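Local atomic coordinates of putative transcriptional regulator (Streptomyces coelicolor, PDB entry 2ZB9), a protein that probably binds DNA as a TetR-family helix-turn-helix regulator and so controls transcription of target genes. Residues A[68-76]-A[128-136]; A[87-95]-A[147-156]. All coordinates share one frame; numbering follows the deposited sequence.

Interaction 1 of 2, residues A[68-76]-A[128-136]; sequences GALALDGYF and LATAYRQLY
Leu72 of helix 67-83 packs as a knob into a hole of helix 126-153 formed by Leu128, Ala131, Tyr132 and Leu135, a buried apolar contact between two nearly parallel helices crossing at -25° with their segment axes 8.7 Å apart. In the TetR fold, helix 67-83 follows the helix-turn-helix and leads into the C-terminal domain, so the contact joins the probable DNA-binding part to the long helix 126-153. Leu72 CD1 reaches Tyr132 CD1 at 3.7 Å, while its CB rests on Leu135 CB. Leu128 CD1 lies 3.9 Å from Gly68 CA, and Leu135 CD1 extends to Ala69, 3.6 Å from Ala69 CB. Farther along, the CD1-CE1 side of the Tyr136 ring meets both Tyr75 and Phe76. Its CE1 comes to the edge of the Tyr75 ring, 3.5 Å from Tyr75 CD2, with the planes at 54°, while its CD1 meets the edge of Phe76 at CD2. Both Tyr75 and Tyr136 hold CG anti to the backbone N (chi1 -174° in Tyr75), which sends their hydroxyls the same way, and one water hydrogen-bonds to Tyr75 OH and Tyr136 OH. A second water donates to Asp73 OD1 (2.7 Å) and to Leu135 O (2.8 Å); Asp73 OD2 is taken by Trp64 NE1 and a salt bridge to Arg25, which ties this helix to helix 20-39. Direct contact is thus by apolar and aromatic surfaces, with two waters joining polar groups across the helices, so the fit depends on side-chain shape more than on charge.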
ATOM      1  N   GLY A  68      -7.325  11.734 -15.346  1.00 36.64           N
ATOM      2  CA  GLY A  68      -6.424  10.928 -14.541  1.00 35.07           C
ATOM      3  C   GLY A  68      -4.987  11.039 -15.009  1.00 34.94           C
ATOM      4  O   GLY A  68      -4.084  11.265 -14.205  1.00 35.96           O
ATOM      5  N   ALA A  69      -4.774  10.884 -16.313  1.00 32.65           N
ATOM      6  CA  ALA A  69      -3.437  10.984 -16.886  1.00 30.65           C
ATOM      7  C   ALA A  69      -2.867  12.386 -16.697  1.00 29.73           C
ATOM      8  O   ALA A  69      -1.664  12.550 -16.462  1.00 29.00           O
ATOM      9  CB  ALA A  69      -3.474  10.641 -18.369  1.00 29.68           C
ATOM     10  N   LEU A  70      -3.728  13.392 -16.803  1.00 27.98           N
ATOM     11  CA  LEU A  70      -3.300  14.776 -16.639  1.00 27.26           C
ATOM     12  C   LEU A  70      -2.784  15.002 -15.220  1.00 26.87           C
ATOM     13  O   LEU A  70      -1.695  15.534 -15.022  1.00 27.85           O
ATOM     14  CB  LEU A  70      -4.460  15.734 -16.924  1.00 26.69           C
ATOM     15  CG  LEU A  70      -4.125  17.225 -16.847  1.00 27.48           C
ATOM     16  CD1 LEU A  70      -3.145  17.594 -17.952  1.00 28.90           C
ATOM     17  CD2 LEU A  70      -5.397  18.041 -16.983  1.00 29.17           C
ATOM     18  N   ALA A  71      -3.570  14.586 -14.235  1.00 27.41           N
ATOM     19  CA  ALA A  71      -3.182  14.747 -12.842  1.00 26.54           C
ATOM     20  C   ALA A  71      -1.909  13.976 -12.495  1.00 27.94           C
ATOM     21  O   ALA A  71      -0.994  14.543 -11.896  1.00 28.71           O
ATOM     22  CB  ALA A  71      -4.320  14.312 -11.936  1.00 26.86           C
ATOM     23  N   LEU A  72      -1.844  12.700 -12.879  1.00 29.28           N
ATOM     24  CA  LEU A  72      -0.677  11.859 -12.580  1.00 29.61           C
ATOM     25  C   LEU A  72       0.621  12.370 -13.191  1.00 29.57           C
ATOM     26  O   LEU A  72       1.659  12.390 -12.531  1.00 32.23           O
ATOM     27  CB  LEU A  72      -0.896  10.413 -13.053  1.00 29.45           C
ATOM     28  CG  LEU A  72      -1.595   9.343 -12.197  1.00 32.77           C
ATOM     29  CD1 LEU A  72      -1.104   9.425 -10.752  1.00 31.71           C
ATOM     30  CD2 LEU A  72      -3.084   9.512 -12.252  1.00 35.46           C
ATOM     31  N   ASP A  73       0.575  12.764 -14.458  1.00 28.79           N
ATOM     32  CA  ASP A  73       1.771  13.262 -15.126  1.00 27.26           C
ATOM     33  C   ASP A  73       2.207  14.573 -14.472  1.00 27.44           C
ATOM     34  O   ASP A  73       3.396  14.792 -14.231  1.00 28.11           O
ATOM     35  CB  ASP A  73       1.493  13.473 -16.615  1.00 27.91           C
ATOM     36  CG  ASP A  73       2.754  13.426 -17.467  1.00 30.25           C
ATOM     37  OD1 ASP A  73       3.856  13.169 -16.927  1.00 29.00           O
ATOM     38  OD2 ASP A  73       2.635  13.639 -18.692  1.00 33.14           O
ATOM     39  N   GLY A  74       1.245  15.444 -14.177  1.00 27.15           N
ATOM     40  CA  GLY A  74       1.586  16.702 -13.532  1.00 25.95           C
ATOM     41  C   GLY A  74       2.157  16.446 -12.144  1.00 26.80           C
ATOM     42  O   GLY A  74       3.123  17.091 -11.718  1.00 26.00           O
ATOM     43  N   TYR A  75       1.573  15.489 -11.433  1.00 25.81           N
ATOM     44  CA  TYR A  75       2.045  15.178 -10.092  1.00 28.74           C
ATOM     45  C   TYR A  75       3.471  14.648 -10.115  1.00 28.61           C
ATOM     46  O   TYR A  75       4.320  15.110  -9.356  1.00 29.73           O
ATOM     47  CB  TYR A  75       1.136  14.151  -9.419  1.00 30.36           C
ATOM     48  CG  TYR A  75       1.514  13.908  -7.978  1.00 32.91           C
ATOM     49  CD1 TYR A  75       1.179  14.827  -6.985  1.00 33.52           C
ATOM     50  CD2 TYR A  75       2.265  12.792  -7.618  1.00 31.64           C
ATOM     51  CE1 TYR A  75       1.590  14.641  -5.663  1.00 34.63           C
ATOM     52  CE2 TYR A  75       2.681  12.596  -6.308  1.00 33.30           C
ATOM     53  CZ  TYR A  75       2.344  13.522  -5.337  1.00 33.90           C
ATOM     54  OH  TYR A  75       2.781  13.329  -4.047  1.00 35.75           O
ATOM     55  N   PHE A  76       3.742  13.686 -10.991  1.00 28.40           N
ATOM     56  CA  PHE A  76       5.084  13.116 -11.079  1.00 29.39           C
ATOM     57  C   PHE A  76       6.139  14.210 -11.273  1.00 29.46           C
ATOM     58  O   PHE A  76       7.169  14.233 -10.593  1.00 28.14           O
ATOM     59  CB  PHE A  76       5.148  12.091 -12.222  1.00 26.34           C
ATOM     60  CG  PHE A  76       6.511  11.486 -12.419  1.00 27.64           C
ATOM     61  CD1 PHE A  76       7.500  12.169 -13.133  1.00 25.25           C
ATOM     62  CD2 PHE A  76       6.817  10.239 -11.872  1.00 25.34           C
ATOM     63  CE1 PHE A  76       8.775  11.621 -13.298  1.00 26.32           C
ATOM     64  CE2 PHE A  76       8.084   9.682 -12.029  1.00 26.17           C
ATOM     65  CZ  PHE A  76       9.071  10.375 -12.745  1.00 25.77           C
ATOM     66  N   LEU A 128      -7.620   3.975 -14.853  1.00 32.18           N
ATOM     67  CA  LEU A 128      -6.871   4.843 -13.960  1.00 32.78           C
ATOM     68  C   LEU A 128      -5.681   4.069 -13.377  1.00 32.14           C
ATOM     69  O   LEU A 128      -4.573   4.604 -13.268  1.00 33.29           O
ATOM     70  CB  LEU A 128      -7.784   5.367 -12.844  1.00 32.73           C
ATOM     71  CG  LEU A 128      -7.167   6.366 -11.859  1.00 32.58           C
ATOM     72  CD1 LEU A 128      -6.685   7.599 -12.616  1.00 34.61           C
ATOM     73  CD2 LEU A 128      -8.194   6.750 -10.802  1.00 32.24           C
ATOM     74  N   ALA A 129      -5.910   2.809 -13.017  1.00 30.34           N
ATOM     75  CA  ALA A 129      -4.848   1.973 -12.465  1.00 30.81           C
ATOM     76  C   ALA A 129      -3.701   1.881 -13.468  1.00 30.18           C
ATOM     77  O   ALA A 129      -2.535   1.982 -13.102  1.00 32.17           O
ATOM     78  CB  ALA A 129      -5.384   0.569 -12.142  1.00 29.29           C
ATOM     79  N   THR A 130      -4.036   1.696 -14.739  1.00 30.86           N
ATOM     80  CA  THR A 130      -3.015   1.608 -15.778  1.00 31.39           C
ATOM     81  C   THR A 130      -2.225   2.906 -15.890  1.00 29.44           C
ATOM     82  O   THR A 130      -1.003   2.885 -16.026  1.00 30.47           O
ATOM     83  CB  THR A 130      -3.646   1.276 -17.147  1.00 32.71           C
ATOM     84  OG1 THR A 130      -4.175  -0.055 -17.109  1.00 33.83           O
ATOM     85  CG2 THR A 130      -2.610   1.378 -18.263  1.00 30.76           C
ATOM     86  N   ALA A 131      -2.925   4.036 -15.828  1.00 30.58           N
ATOM     87  CA  ALA A 131      -2.278   5.344 -15.915  1.00 29.67           C
ATOM     88  C   ALA A 131      -1.405   5.612 -14.684  1.00 28.81           C
ATOM     89  O   ALA A 131      -0.348   6.241 -14.779  1.00 28.68           O
ATOM     90  CB  ALA A 131      -3.332   6.434 -16.055  1.00 30.69           C
ATOM     91  N   TYR A 132      -1.851   5.141 -13.526  1.00 28.19           N
ATOM     92  CA  TYR A 132      -1.090   5.345 -12.299  1.00 27.20           C
ATOM     93  C   TYR A 132       0.295   4.700 -12.429  1.00 27.35           C
ATOM     94  O   TYR A 132       1.316   5.292 -12.050  1.00 26.80           O
ATOM     95  CB  TYR A 132      -1.842   4.740 -11.111  1.00 28.49           C
ATOM     96  CG  TYR A 132      -1.218   5.072  -9.777  1.00 30.66           C
ATOM     97  CD1 TYR A 132      -1.599   6.212  -9.071  1.00 30.03           C
ATOM     98  CD2 TYR A 132      -0.217   4.263  -9.237  1.00 28.69           C
ATOM     99  CE1 TYR A 132      -0.998   6.538  -7.856  1.00 31.94           C
ATOM    100  CE2 TYR A 132       0.391   4.581  -8.025  1.00 30.75           C
ATOM    101  CZ  TYR A 132      -0.003   5.719  -7.340  1.00 30.24           C
ATOM    102  OH  TYR A 132       0.603   6.035  -6.147  1.00 29.43           O
ATOM    103  N   ARG A 133       0.330   3.489 -12.976  1.00 25.90           N
ATOM    104  CA  ARG A 133       1.591   2.779 -13.171  1.00 27.08           C
ATOM    105  C   ARG A 133       2.446   3.420 -14.268  1.00 27.15           C
ATOM    106  O   ARG A 133       3.636   3.678 -14.077  1.00 26.74           O
ATOM    107  CB  ARG A 133       1.332   1.308 -13.537  1.00 28.76           C
ATOM    108  CG  ARG A 133       0.726   0.462 -12.412  1.00 36.21           C
ATOM    109  CD  ARG A 133       0.857  -1.038 -12.703  1.00 35.97           C
ATOM    110  NE  ARG A 133      -0.003  -1.475 -13.802  1.00 39.70           N
ATOM    111  CZ  ARG A 133      -1.319  -1.658 -13.697  1.00 41.66           C
ATOM    112  NH1 ARG A 133      -1.933  -1.446 -12.539  1.00 40.47           N
ATOM    113  NH2 ARG A 133      -2.027  -2.048 -14.752  1.00 41.84           N
ATOM    114  N   GLN A 134       1.839   3.686 -15.418  1.00 26.55           N
ATOM    115  CA  GLN A 134       2.584   4.262 -16.536  1.00 29.14           C
ATOM    116  C   GLN A 134       3.112   5.669 -16.316  1.00 28.45           C
ATOM    117  O   GLN A 134       4.202   5.997 -16.772  1.00 28.11           O
ATOM    118  CB  GLN A 134       1.730   4.234 -17.811  1.00 31.67           C
ATOM    119  CG  GLN A 134       1.600   2.836 -18.412  1.00 39.06           C
ATOM    120  CD  GLN A 134       0.634   2.764 -19.590  1.00 42.22           C
ATOM    121  OE1 GLN A 134       0.523   1.728 -20.248  1.00 43.43           O
ATOM    122  NE2 GLN A 134      -0.072   3.859 -19.855  1.00 41.54           N
ATOM    123  N   LEU A 135       2.353   6.497 -15.609  1.00 28.86           N
ATOM    124  CA  LEU A 135       2.763   7.875 -15.393  1.00 28.41           C
ATOM    125  C   LEU A 135       3.398   8.170 -14.034  1.00 28.60           C
ATOM    126  O   LEU A 135       4.052   9.198 -13.869  1.00 28.73           O
ATOM    127  CB  LEU A 135       1.560   8.794 -15.627  1.00 28.30           C
ATOM    128  CG  LEU A 135       0.944   8.670 -17.027  1.00 30.42           C
ATOM    129  CD1 LEU A 135      -0.367   9.446 -17.083  1.00 30.76           C
ATOM    130  CD2 LEU A 135       1.932   9.186 -18.077  1.00 30.69           C
ATOM    131  N   TYR A 136       3.224   7.278 -13.064  1.00 27.63           N
ATOM    132  CA  TYR A 136       3.818   7.518 -11.756  1.00 26.99           C
ATOM    133  C   TYR A 136       4.629   6.384 -11.122  1.00 25.93           C
ATOM    134  O   TYR A 136       5.856   6.420 -11.129  1.00 27.81           O
ATOM    135  CB  TYR A 136       2.751   7.968 -10.750  1.00 25.37           C
ATOM    136  CG  TYR A 136       3.361   8.493  -9.471  1.00 29.94           C
ATOM    137  CD1 TYR A 136       3.957   9.758  -9.431  1.00 30.72           C
ATOM    138  CD2 TYR A 136       3.404   7.708  -8.318  1.00 27.96           C
ATOM    139  CE1 TYR A 136       4.580  10.226  -8.278  1.00 29.27           C
ATOM    140  CE2 TYR A 136       4.026   8.164  -7.157  1.00 28.21           C
ATOM    141  CZ  TYR A 136       4.613   9.422  -7.146  1.00 31.24           C
ATOM    142  OH  TYR A 136       5.239   9.881  -6.008  1.00 34.95           O
TER
HETATM  143  O   HOH W   1       4.894  10.890 -15.955  1.00 29.12           O
HETATM  144  O   HOH W   2       4.709  11.519  -3.691  1.00 29.74           O

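Interaction 2 of 2, residues A[87-95]-A[147-156]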
ATOM      1  N   ASP A  87      22.983  10.480  -4.548  1.00 31.98           N
ATOM      2  CA  ASP A  87      23.863   9.373  -4.892  1.00 34.55           C
ATOM      3  C   ASP A  87      25.264   9.792  -4.468  1.00 34.25           C
ATOM      4  O   ASP A  87      26.118  10.088  -5.298  1.00 34.63           O
ATOM      5  CB  ASP A  87      23.796   9.097  -6.396  1.00 37.59           C
ATOM      6  CG  ASP A  87      24.293   7.707  -6.759  1.00 42.30           C
ATOM      7  OD1 ASP A  87      24.282   7.363  -7.961  1.00 47.19           O
ATOM      8  OD2 ASP A  87      24.693   6.956  -5.847  1.00 43.58           O
ATOM      9  N   THR A  88      25.477   9.808  -3.155  1.00 34.44           N
ATOM     10  CA  THR A  88      26.738  10.224  -2.555  1.00 36.42           C
ATOM     11  C   THR A  88      27.719   9.095  -2.252  1.00 37.61           C
ATOM     12  O   THR A  88      28.861   9.352  -1.877  1.00 39.31           O
ATOM     13  CB  THR A  88      26.473  10.960  -1.235  1.00 36.68           C
ATOM     14  OG1 THR A  88      26.031  10.017  -0.249  1.00 36.59           O
ATOM     15  CG2 THR A  88      25.388  12.009  -1.423  1.00 34.00           C
ATOM     16  N   GLY A  89      27.275   7.852  -2.397  1.00 39.20           N
ATOM     17  CA  GLY A  89      28.147   6.728  -2.108  1.00 38.05           C
ATOM     18  C   GLY A  89      27.872   6.130  -0.737  1.00 38.87           C
ATOM     19  O   GLY A  89      28.599   5.251  -0.283  1.00 39.46           O
ATOM     20  N   ASP A  90      26.832   6.618  -0.066  1.00 37.58           N
ATOM     21  CA  ASP A  90      26.448   6.108   1.254  1.00 35.60           C
ATOM     22  C   ASP A  90      24.964   5.755   1.157  1.00 31.97           C
ATOM     23  O   ASP A  90      24.102   6.606   1.373  1.00 31.08           O
ATOM     24  CB  ASP A  90      26.657   7.181   2.330  1.00 37.49           C
ATOM     25  CG  ASP A  90      26.354   6.674   3.742  1.00 41.71           C
ATOM     26  OD1 ASP A  90      25.442   5.835   3.906  1.00 40.98           O
ATOM     27  OD2 ASP A  90      27.018   7.127   4.699  1.00 43.67           O
ATOM     28  N   VAL A  91      24.666   4.500   0.839  1.00 29.49           N
ATOM     29  CA  VAL A  91      23.280   4.083   0.678  1.00 28.56           C
ATOM     30  C   VAL A  91      22.394   4.313   1.899  1.00 26.95           C
ATOM     31  O   VAL A  91      21.223   4.640   1.753  1.00 26.95           O
ATOM     32  CB  VAL A  91      23.188   2.598   0.233  1.00 29.57           C
ATOM     33  CG1 VAL A  91      23.676   1.674   1.344  1.00 29.34           C
ATOM     34  CG2 VAL A  91      21.757   2.272  -0.173  1.00 27.49           C
ATOM     35  N   ARG A  92      22.946   4.171   3.099  1.00 26.42           N
ATOM     36  CA  ARG A  92      22.155   4.374   4.308  1.00 28.73           C
ATOM     37  C   ARG A  92      21.721   5.834   4.417  1.00 29.95           C
ATOM     38  O   ARG A  92      20.542   6.126   4.589  1.00 30.00           O
ATOM     39  CB  ARG A  92      22.958   3.979   5.552  1.00 30.35           C
ATOM     40  CG  ARG A  92      22.144   4.031   6.850  1.00 33.49           C
ATOM     41  CD  ARG A  92      23.023   3.750   8.068  1.00 34.57           C
ATOM     42  NE  ARG A  92      23.659   2.438   7.981  1.00 36.74           N
ATOM     43  CZ  ARG A  92      23.227   1.353   8.613  1.00 36.96           C
ATOM     44  NH1 ARG A  92      22.155   1.421   9.393  1.00 35.60           N
ATOM     45  NH2 ARG A  92      23.864   0.200   8.463  1.00 36.49           N
ATOM     46  N   ALA A  93      22.683   6.747   4.305  1.00 30.56           N
ATOM     47  CA  ALA A  93      22.402   8.175   4.388  1.00 30.76           C
ATOM     48  C   ALA A  93      21.479   8.644   3.275  1.00 29.73           C
ATOM     49  O   ALA A  93      20.531   9.385   3.523  1.00 32.85           O
ATOM     50  CB  ALA A  93      23.703   8.969   4.345  1.00 31.98           C
ATOM     51  N   ASP A  94      21.751   8.213   2.048  1.00 28.20           N
ATOM     52  CA  ASP A  94      20.927   8.620   0.911  1.00 28.00           C
ATOM     53  C   ASP A  94      19.493   8.110   1.036  1.00 27.69           C
ATOM     54  O   ASP A  94      18.537   8.845   0.778  1.00 26.47           O
ATOM     55  CB  ASP A  94      21.545   8.128  -0.402  1.00 28.41           C
ATOM     56  CG  ASP A  94      22.937   8.689  -0.642  1.00 29.82           C
ATOM     57  OD1 ASP A  94      23.293   9.715  -0.018  1.00 31.79           O
ATOM     58  OD2 ASP A  94      23.675   8.114  -1.468  1.00 30.27           O
ATOM     59  N   LEU A  95      19.349   6.852   1.440  1.00 28.28           N
ATOM     60  CA  LEU A  95      18.032   6.246   1.612  1.00 30.30           C
ATOM     61  C   LEU A  95      17.239   7.000   2.692  1.00 29.43           C
ATOM     62  O   LEU A  95      16.045   7.267   2.523  1.00 28.54           O
ATOM     63  CB  LEU A  95      18.195   4.768   1.992  1.00 32.22           C
ATOM     64  CG  LEU A  95      17.475   3.666   1.197  1.00 35.72           C
ATOM     65  CD1 LEU A  95      17.415   3.987  -0.291  1.00 33.85           C
ATOM     66  CD2 LEU A  95      18.213   2.349   1.423  1.00 34.17           C
ATOM     67  N   ARG A 147      18.846   3.335  -7.802  1.00 26.69           N
ATOM     68  CA  ARG A 147      19.716   3.770  -6.718  1.00 27.37           C
ATOM     69  C   ARG A 147      20.192   2.538  -5.946  1.00 27.96           C
ATOM     70  O   ARG A 147      21.369   2.419  -5.611  1.00 28.08           O
ATOM     71  CB  ARG A 147      18.968   4.711  -5.767  1.00 24.67           C
ATOM     72  CG  ARG A 147      19.793   5.122  -4.553  1.00 25.17           C
ATOM     73  CD  ARG A 147      21.048   5.883  -4.981  1.00 26.44           C
ATOM     74  NE  ARG A 147      21.949   6.166  -3.868  1.00 24.25           N
ATOM     75  CZ  ARG A 147      22.920   5.353  -3.459  1.00 26.07           C
ATOM     76  NH1 ARG A 147      23.126   4.195  -4.069  1.00 23.67           N
ATOM     77  NH2 ARG A 147      23.696   5.704  -2.442  1.00 24.11           N
ATOM     78  N   LEU A 148      19.264   1.624  -5.678  1.00 28.54           N
ATOM     79  CA  LEU A 148      19.563   0.392  -4.949  1.00 27.97           C
ATOM     80  C   LEU A 148      20.567  -0.503  -5.684  1.00 27.82           C
ATOM     81  O   LEU A 148      21.492  -1.041  -5.071  1.00 26.23           O
ATOM     82  CB  LEU A 148      18.259  -0.372  -4.679  1.00 27.77           C
ATOM     83  CG  LEU A 148      17.529  -0.106  -3.353  1.00 31.82           C
ATOM     84  CD1 LEU A 148      17.853   1.271  -2.817  1.00 32.14           C
ATOM     85  CD2 LEU A 148      16.032  -0.283  -3.550  1.00 28.17           C
ATOM     86  N   ARG A 149      20.386  -0.667  -6.991  1.00 26.86           N
ATOM     87  CA  ARG A 149      21.316  -1.482  -7.765  1.00 31.08           C
ATOM     88  C   ARG A 149      22.705  -0.851  -7.752  1.00 29.79           C
ATOM     89  O   ARG A 149      23.717  -1.559  -7.750  1.00 30.93           O
ATOM     90  CB  ARG A 149      20.856  -1.638  -9.220  1.00 32.72           C
ATOM     91  CG  ARG A 149      19.731  -2.641  -9.438  1.00 38.93           C
ATOM     92  CD  ARG A 149      19.707  -3.087 -10.899  1.00 42.19           C
ATOM     93  NE  ARG A 149      19.511  -1.964 -11.814  1.00 46.90           N
ATOM     94  CZ  ARG A 149      18.330  -1.401 -12.063  1.00 47.69           C
ATOM     95  NH1 ARG A 149      17.236  -1.863 -11.471  1.00 46.27           N
ATOM     96  NH2 ARG A 149      18.242  -0.373 -12.900  1.00 48.24           N
ATOM     97  N   HIS A 150      22.760   0.477  -7.754  1.00 28.79           N
ATOM     98  CA  HIS A 150      24.047   1.164  -7.731  1.00 30.02           C
ATOM     99  C   HIS A 150      24.771   0.802  -6.435  1.00 27.71           C
ATOM    100  O   HIS A 150      25.954   0.484  -6.449  1.00 28.37           O
ATOM    101  CB  HIS A 150      23.860   2.683  -7.836  1.00 31.20           C
ATOM    102  CG  HIS A 150      25.144   3.442  -7.976  1.00 34.66           C
ATOM    103  ND1 HIS A 150      26.129   3.082  -8.873  1.00 37.70           N
ATOM    104  CD2 HIS A 150      25.600   4.549  -7.345  1.00 34.64           C
ATOM    105  CE1 HIS A 150      27.134   3.934  -8.787  1.00 33.81           C
ATOM    106  NE2 HIS A 150      26.838   4.834  -7.868  1.00 34.00           N
ATOM    107  N   ALA A 151      24.052   0.836  -5.318  1.00 26.58           N
ATOM    108  CA  ALA A 151      24.641   0.477  -4.033  1.00 27.07           C
ATOM    109  C   ALA A 151      25.109  -0.975  -4.090  1.00 27.38           C
ATOM    110  O   ALA A 151      26.170  -1.312  -3.570  1.00 29.63           O
ATOM    111  CB  ALA A 151      23.615   0.651  -2.917  1.00 25.90           C
ATOM    112  N   ARG A 152      24.327  -1.835  -4.735  1.00 27.91           N
ATOM    113  CA  ARG A 152      24.704  -3.243  -4.836  1.00 29.54           C
ATOM    114  C   ARG A 152      25.976  -3.415  -5.670  1.00 30.79           C
ATOM    115  O   ARG A 152      26.846  -4.222  -5.326  1.00 28.10           O
ATOM    116  CB  ARG A 152      23.559  -4.061  -5.443  1.00 30.75           C
ATOM    117  CG  ARG A 152      23.804  -5.573  -5.435  1.00 33.05           C
ATOM    118  CD  ARG A 152      22.601  -6.339  -5.980  1.00 29.47           C
ATOM    119  NE  ARG A 152      22.376  -6.035  -7.387  1.00 29.90           N
ATOM    120  CZ  ARG A 152      21.259  -6.314  -8.050  1.00 30.32           C
ATOM    121  NH1 ARG A 152      20.250  -6.920  -7.434  1.00 31.99           N
ATOM    122  NH2 ARG A 152      21.141  -5.959  -9.324  1.00 26.43           N
ATOM    123  N   GLU A 153      26.083  -2.651  -6.756  1.00 30.84           N
ATOM    124  CA  GLU A 153      27.254  -2.717  -7.629  1.00 32.26           C
ATOM    125  C   GLU A 153      28.493  -2.248  -6.874  1.00 33.04           C
ATOM    126  O   GLU A 153      29.596  -2.735  -7.123  1.00 33.00           O
ATOM    127  CB  GLU A 153      27.040  -1.856  -8.887  1.00 34.15           C
ATOM    128  CG  GLU A 153      25.908  -2.363  -9.778  1.00 41.67           C
ATOM    129  CD  GLU A 153      25.540  -1.416 -10.922  1.00 49.64           C
ATOM    130  OE1 GLU A 153      24.611  -1.762 -11.692  1.00 51.36           O
ATOM    131  OE2 GLU A 153      26.167  -0.336 -11.055  1.00 53.30           O
ATOM    132  N   LEU A 154      28.311  -1.313  -5.944  1.00 31.92           N
ATOM    133  CA  LEU A 154      29.429  -0.804  -5.153  1.00 33.64           C
ATOM    134  C   LEU A 154      29.689  -1.701  -3.941  1.00 34.98           C
ATOM    135  O   LEU A 154      30.586  -1.435  -3.140  1.00 36.44           O
ATOM    136  CB  LEU A 154      29.156   0.625  -4.671  1.00 33.99           C
ATOM    137  CG  LEU A 154      28.940   1.724  -5.716  1.00 37.16           C
ATOM    138  CD1 LEU A 154      28.891   3.085  -5.021  1.00 37.02           C
ATOM    139  CD2 LEU A 154      30.073   1.701  -6.739  1.00 38.97           C
ATOM    140  N   GLY A 155      28.885  -2.752  -3.801  1.00 34.75           N
ATOM    141  CA  GLY A 155      29.054  -3.686  -2.700  1.00 32.34           C
ATOM    142  C   GLY A 155      28.413  -3.336  -1.367  1.00 31.36           C
ATOM    143  O   GLY A 155      28.708  -3.983  -0.368  1.00 31.23           O
ATOM    144  N   GLN A 156      27.531  -2.341  -1.332  1.00 31.47           N
ATOM    145  CA  GLN A 156      26.895  -1.951  -0.072  1.00 31.93           C
ATOM    146  C   GLN A 156      25.635  -2.762   0.217  1.00 30.71           C
ATOM    147  O   GLN A 156      25.042  -2.657   1.284  1.00 31.80           O
ATOM    148  CB  GLN A 156      26.567  -0.459  -0.090  1.00 32.69           C
ATOM    149  CG  GLN A 156      27.694   0.389  -0.652  1.00 37.32           C
ATOM    150  CD  GLN A 156      27.535   1.868  -0.357  1.00 39.16           C
ATOM    151  OE1 GLN A 156      26.439   2.422  -0.453  1.00 38.10           O
ATOM    152  NE2 GLN A 156      28.640   2.520  -0.011  1.00 41.32           N
TER
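Arg147, near the end of helix 126-153, forms a salt-bridge network with Asp87 and Asp94, where helix 91-108 begins antiparallel to it in the C-terminal domain of the TetR fold. The chain of Arg147 bends at chi2 (62°), and its NH2 donates to Asp94 OD2 at 2.6 Å, in the guanidinium plane and on the anti side of the carboxylate. Thr88 N reaches that same oxygen from the syn side, tilted out of the carboxylate plane, while Thr88 OG1 donates to Asp94 OD1, so Asp94 fastens the loop as well as the arginine. Asp87 OD2 sits over the guanidinium face, an attraction of charge alone, and Arg147 NE donates to Pro86 O instead. With alanine at the Asp94 position, Arg147 NH2 and both Thr88 donors would probably lose the carboxylate they share, and the loop before the helix would be freer to shift.

Gln156, just beyond the Schellman motif at Gly155, spans the helix start with both ends of its amide: OE1 accepts from Val91 N at 3.0 Å, and NE2 donates to Gly89 O at 2.7 Å. Asp90, the N-cap, accepts from Ala93 N at OD1. Alongside them, Val91 CG2 packs on Ala151 CB, and Leu95 CD1 meets Leu148 CD1. The Gln156 NE2 bond approaches Gly89 O from above its carbonyl plane, 40° out of it.

Overall arrangement
Helix 126-153 serves both contacts, offering its early turns to helix 67-83 in interaction 1 and its last turns to the start of helix 91-108 in interaction 2. The partner helices are successive in the chain, but run differently: nearly parallel to the long helix in the first case, antiparallel in the second. The centres lie about 28 Å apart, on opposite sides of the centre of the chain. Interaction 1 is buried and built from leucines and aromatic rings, with waters linking its polar groups. Interaction 2, partly buried at the far end, relies on direct hydrogen bonds and salt bridges around loop and helix termini, with a smaller apolar share.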